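Local coordinates for protein NAD-dependent epimerase/dehydratase (Methylobacillus flagellatus KT, PDB 3GPI) that is of unknown function but probably binds a nicotinamide dinucleotide, as a Rossmann-fold member of the NAD-dependent epimerase/dehydratase family, at residues V68-A73 against F105-T110; T150-S155 against R208-T213. All blocks are in the same frame, centred on the assembly; numbering follows the deposited sequence.

Interaction 1: V68-A73 against F105-T110; sequences VYCVAA and FFVSST
Two backbone hydrogen bonds join Y69 to the strand of F105 and F106. Y69 N gives its hydrogen to F105 O at 2.8 Å, almost straight on, and V107 N returns one to Y69 O at 3.0 Å. This is parallel pairing, V68 beside F105 and Y69 beside F106, and it ends early because the first strand turns at C70 into helix 71-76. Strand 66-69 lies between strands 6-9 and 103-109 in the Rossmann sheet, and the C70 side chain touches the probable dinucleotide-binding glycine motif. A water fills the fork where helix and strand part: it donates to Y69 O and to V107 O (2.6 Å from the latter) and accepts from A73 N. Among the side chains, Y69 and F106 run side by side with their rings only 13° from parallel; they meet rim to rim, Y69 CD2 lying 3.7 Å from F106 CE1. The F106 side chain, its CG anti to the backbone N (chi1 175°), swings its ring toward the start of helix 71-76, where CZ reaches A72 CB at 3.7 Å. V107 CG1 packs on A73 CB at 3.6 Å. L89 of helix 86-95 touches both Y69 and F106, while M137 and A140 cover F106.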
# COMPACT_ATOMS: atom_id res chain seq x y z
N VAL A 68 -2.90 -12.08 -2.85
CA VAL A 68 -2.66 -10.67 -2.57
C VAL A 68 -1.67 -10.20 -3.63
O VAL A 68 -0.55 -10.71 -3.69
CB VAL A 68 -2.06 -10.43 -1.15
CG1 VAL A 68 -1.89 -8.95 -0.92
CG2 VAL A 68 -2.97 -11.03 -0.11
N TYR A 69 -2.09 -9.26 -4.47
CA TYR A 69 -1.26 -8.83 -5.57
C TYR A 69 -0.72 -7.44 -5.27
O TYR A 69 -1.49 -6.49 -5.21
CB TYR A 69 -2.08 -8.85 -6.86
CG TYR A 69 -1.25 -8.71 -8.11
CD1 TYR A 69 -0.72 -9.83 -8.73
CD2 TYR A 69 -1.00 -7.46 -8.66
CE1 TYR A 69 0.05 -9.71 -9.86
CE2 TYR A 69 -0.24 -7.33 -9.81
CZ TYR A 69 0.29 -8.46 -10.39
OH TYR A 69 1.06 -8.33 -11.51
N CYS A 70 0.59 -7.38 -5.08
CA CYS A 70 1.30 -6.16 -4.71
C CYS A 70 2.17 -5.61 -5.85
O CYS A 70 2.66 -4.49 -5.73
CB CYS A 70 2.23 -6.46 -3.55
SG CYS A 70 1.48 -7.24 -2.14
N VAL A 71 2.30 -6.35 -6.96
CA VAL A 71 3.29 -6.00 -8.00
C VAL A 71 2.98 -4.64 -8.67
O VAL A 71 3.90 -3.84 -8.86
CB VAL A 71 3.44 -7.13 -9.05
CG1 VAL A 71 4.39 -6.72 -10.21
CG2 VAL A 71 3.91 -8.42 -8.36
N ALA A 72 1.72 -4.37 -8.98
CA ALA A 72 1.34 -3.13 -9.68
C ALA A 72 1.68 -1.94 -8.78
O ALA A 72 2.23 -0.93 -9.25
CB ALA A 72 -0.15 -3.15 -10.10
N ALA A 73 1.43 -2.08 -7.48
CA ALA A 73 1.81 -1.01 -6.54
C ALA A 73 3.32 -0.73 -6.52
O ALA A 73 3.73 0.45 -6.51
CB ALA A 73 1.26 -1.31 -5.13
N PHE A 105 -7.01 -9.74 -3.28
CA PHE A 105 -6.75 -8.41 -2.72
C PHE A 105 -5.73 -7.74 -3.61
O PHE A 105 -4.62 -8.27 -3.81
CB PHE A 105 -6.24 -8.50 -1.28
CG PHE A 105 -7.25 -9.03 -0.31
CD1 PHE A 105 -8.17 -8.16 0.26
CD2 PHE A 105 -7.33 -10.39 0.01
CE1 PHE A 105 -9.10 -8.62 1.16
CE2 PHE A 105 -8.29 -10.85 0.92
CZ PHE A 105 -9.17 -9.98 1.49
N PHE A 106 -6.09 -6.57 -4.17
CA PHE A 106 -5.20 -5.92 -5.10
C PHE A 106 -4.76 -4.60 -4.51
O PHE A 106 -5.62 -3.76 -4.17
CB PHE A 106 -5.96 -5.71 -6.42
CG PHE A 106 -5.20 -4.94 -7.45
CD1 PHE A 106 -4.22 -5.55 -8.23
CD2 PHE A 106 -5.46 -3.59 -7.64
CE1 PHE A 106 -3.49 -4.82 -9.19
CE2 PHE A 106 -4.74 -2.85 -8.59
CZ PHE A 106 -3.76 -3.45 -9.36
N VAL A 107 -3.44 -4.40 -4.41
CA VAL A 107 -2.90 -3.17 -3.84
C VAL A 107 -2.75 -2.17 -4.96
O VAL A 107 -1.91 -2.29 -5.84
CB VAL A 107 -1.57 -3.38 -3.10
CG1 VAL A 107 -1.05 -2.08 -2.52
CG2 VAL A 107 -1.71 -4.46 -2.00
N SER A 108 -3.58 -1.16 -4.88
CA SER A 108 -3.57 -0.06 -5.85
C SER A 108 -3.00 1.17 -5.15
O SER A 108 -2.36 1.07 -4.10
CB SER A 108 -5.00 0.15 -6.28
OG SER A 108 -5.14 1.17 -7.27
N SER A 109 -3.24 2.35 -5.73
CA SER A 109 -2.69 3.59 -5.23
C SER A 109 -3.72 4.70 -5.26
O SER A 109 -4.48 4.80 -6.22
CB SER A 109 -1.56 4.02 -6.17
OG SER A 109 -1.08 5.32 -5.82
N THR A 110 -3.73 5.57 -4.24
CA THR A 110 -4.56 6.78 -4.29
C THR A 110 -4.10 7.77 -5.36
O THR A 110 -4.81 8.76 -5.58
CB THR A 110 -4.67 7.46 -2.94
OG1 THR A 110 -3.35 7.72 -2.46
CG2 THR A 110 -5.42 6.53 -1.93
O HOH W 1 -0.50 -4.25 -6.85

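Interaction 2: T150-S155 against R208-T213; sequences TILRFS and RLYIVT
R153 crosses L209 from CG to its guanidinium. Its CB lies 3.9 Å from Y210 O, the carbonyl that accepts the hydrogen bond from R153 N. The chain then runs extended: CG passes L209 CD1 at 4.0 Å, CD stays alongside it, NE comes within 3.7 Å of the same methyl, and CZ sits near both methyls. At the tip, NH1 is 3.6 Å from L209 CD2; the two leucine methyls lie over one face of the guanidinium, CD1 offset toward its rim. The polar rim is held elsewhere, NH2 by a salt bridge to E141 and NH1 by the hydroxyl of Y113, which together should fix the plane of the group. On the side of the sheet carrying L152 and F154, V212 CG1 stands over the F154 ring in a CH-pi contact, 4.1 Å from its centroid, and T150 CG2 meets the Y210 ring at its edge, 3.6 Å from CD2. Between the two side-chain layers, five backbone bonds, given alternately by the two strands, run from I151 N to R208 O through to S155 N to V212 O. At the far end of the ladder the S155 and T213 hydroxyls lie 2.8 Å apart, OG to OG1. Segments 150-154 and 209-212 run in the same direction, their axes 21° apart, neighbours in the extended central sheet of a Rossmann-type domain.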
# COMPACT_ATOMS: atom_id res chain seq x y z
N THR A 150 -11.12 -7.25 -3.64
CA THR A 150 -11.08 -6.01 -2.90
C THR A 150 -9.86 -5.27 -3.39
O THR A 150 -8.74 -5.76 -3.30
CB THR A 150 -10.92 -6.26 -1.42
OG1 THR A 150 -12.08 -6.97 -0.95
CG2 THR A 150 -10.80 -4.91 -0.66
N ILE A 151 -10.11 -4.07 -3.92
CA ILE A 151 -9.05 -3.16 -4.32
C ILE A 151 -8.74 -2.27 -3.12
O ILE A 151 -9.62 -1.73 -2.45
CB ILE A 151 -9.56 -2.30 -5.47
CG1 ILE A 151 -9.74 -3.15 -6.73
CG2 ILE A 151 -8.60 -1.13 -5.75
CD1 ILE A 151 -10.63 -2.46 -7.73
N LEU A 152 -7.44 -2.18 -2.84
CA LEU A 152 -6.95 -1.39 -1.71
C LEU A 152 -6.12 -0.24 -2.27
O LEU A 152 -4.96 -0.45 -2.69
CB LEU A 152 -6.07 -2.28 -0.83
CG LEU A 152 -6.85 -3.49 -0.29
CD1 LEU A 152 -5.87 -4.48 0.32
CD2 LEU A 152 -7.92 -3.09 0.69
N ARG A 153 -6.70 0.97 -2.31
CA ARG A 153 -5.92 2.11 -2.82
C ARG A 153 -5.11 2.71 -1.68
O ARG A 153 -5.68 3.37 -0.80
CB ARG A 153 -6.87 3.16 -3.40
CG ARG A 153 -7.46 2.71 -4.73
CD ARG A 153 -8.44 3.73 -5.31
NE ARG A 153 -9.05 3.20 -6.52
CZ ARG A 153 -10.23 3.62 -7.01
NH1 ARG A 153 -10.91 4.57 -6.40
NH2 ARG A 153 -10.70 3.04 -8.09
N PHE A 154 -3.82 2.36 -1.64
CA PHE A 154 -2.95 2.81 -0.56
C PHE A 154 -2.50 4.25 -0.84
O PHE A 154 -2.17 4.58 -2.00
CB PHE A 154 -1.69 1.95 -0.52
CG PHE A 154 -1.78 0.70 0.31
CD1 PHE A 154 -0.76 0.40 1.20
CD2 PHE A 154 -2.83 -0.18 0.18
CE1 PHE A 154 -0.81 -0.77 1.98
CE2 PHE A 154 -2.91 -1.33 0.99
CZ PHE A 154 -1.90 -1.64 1.87
N SER A 155 -2.49 5.10 0.19
CA SER A 155 -1.79 6.38 0.09
C SER A 155 -0.28 6.14 0.19
O SER A 155 0.18 5.02 -0.01
CB SER A 155 -2.34 7.34 1.12
OG SER A 155 -2.21 6.86 2.44
N ARG A 208 -15.73 -4.02 -2.00
CA ARG A 208 -14.92 -4.14 -3.20
C ARG A 208 -13.77 -3.12 -3.30
O ARG A 208 -12.89 -3.32 -4.11
CB ARG A 208 -15.78 -4.17 -4.47
CG ARG A 208 -16.44 -5.55 -4.64
CD ARG A 208 -17.17 -5.71 -5.94
NE ARG A 208 -16.30 -5.83 -7.11
CZ ARG A 208 -15.75 -6.96 -7.53
NH1 ARG A 208 -15.97 -8.09 -6.87
NH2 ARG A 208 -14.94 -6.96 -8.59
N LEU A 209 -13.80 -2.08 -2.49
CA LEU A 209 -12.82 -0.99 -2.57
C LEU A 209 -12.68 -0.29 -1.25
O LEU A 209 -13.65 0.10 -0.64
CB LEU A 209 -13.31 0.01 -3.64
CG LEU A 209 -12.50 1.29 -3.85
CD1 LEU A 209 -11.09 1.03 -4.34
CD2 LEU A 209 -13.22 2.23 -4.87
N TYR A 210 -11.41 -0.09 -0.83
CA TYR A 210 -11.10 0.77 0.32
C TYR A 210 -9.97 1.67 -0.05
O TYR A 210 -9.02 1.24 -0.73
CB TYR A 210 -10.56 -0.02 1.52
CG TYR A 210 -11.52 -1.01 2.17
CD1 TYR A 210 -12.35 -0.63 3.22
CD2 TYR A 210 -11.58 -2.32 1.71
CE1 TYR A 210 -13.22 -1.57 3.81
CE2 TYR A 210 -12.45 -3.26 2.29
CZ TYR A 210 -13.25 -2.86 3.33
OH TYR A 210 -14.09 -3.84 3.84
N ILE A 211 -10.04 2.88 0.46
CA ILE A 211 -8.88 3.76 0.55
C ILE A 211 -8.15 3.37 1.85
O ILE A 211 -8.75 3.30 2.93
CB ILE A 211 -9.30 5.23 0.59
CG1 ILE A 211 -9.88 5.61 -0.78
CG2 ILE A 211 -8.04 6.13 0.85
CD1 ILE A 211 -10.43 7.04 -0.88
N VAL A 212 -6.86 3.07 1.74
CA VAL A 212 -6.06 2.67 2.90
C VAL A 212 -5.14 3.83 3.22
O VAL A 212 -4.13 4.05 2.53
CB VAL A 212 -5.28 1.38 2.58
CG1 VAL A 212 -4.59 0.87 3.84
CG2 VAL A 212 -6.24 0.28 2.16
N THR A 213 -5.53 4.57 4.25
CA THR A 213 -4.83 5.81 4.63
C THR A 213 -5.11 6.08 6.10
O THR A 213 -6.06 5.52 6.66
CB THR A 213 -5.24 6.98 3.70
OG1 THR A 213 -4.31 8.06 3.81
CG2 THR A 213 -6.66 7.47 3.98

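How the interactions relate
The centres of the two interactions are about 9 Å apart, and both belong to one central sheet. Strands 103-109 and 149-158 are neighbours, joined where S108 N meets L152 O and F106 O meets L152 N in probable hydrogen bonds, giving the consecutive parallel order 66-69, 103-109, 149-158, 209-212. Interaction 1 closes before interaction 2 opens, with helix 132-143 lying between them in sequence. That helix bridges the two: E141 accepts a hydrogen bond from S108 and forms a salt bridge with R153. Just after strand 103-109, T110 packs on S155. The sheet thus runs without a break from the glycine-motif side, reached by C70, to strand 209-212.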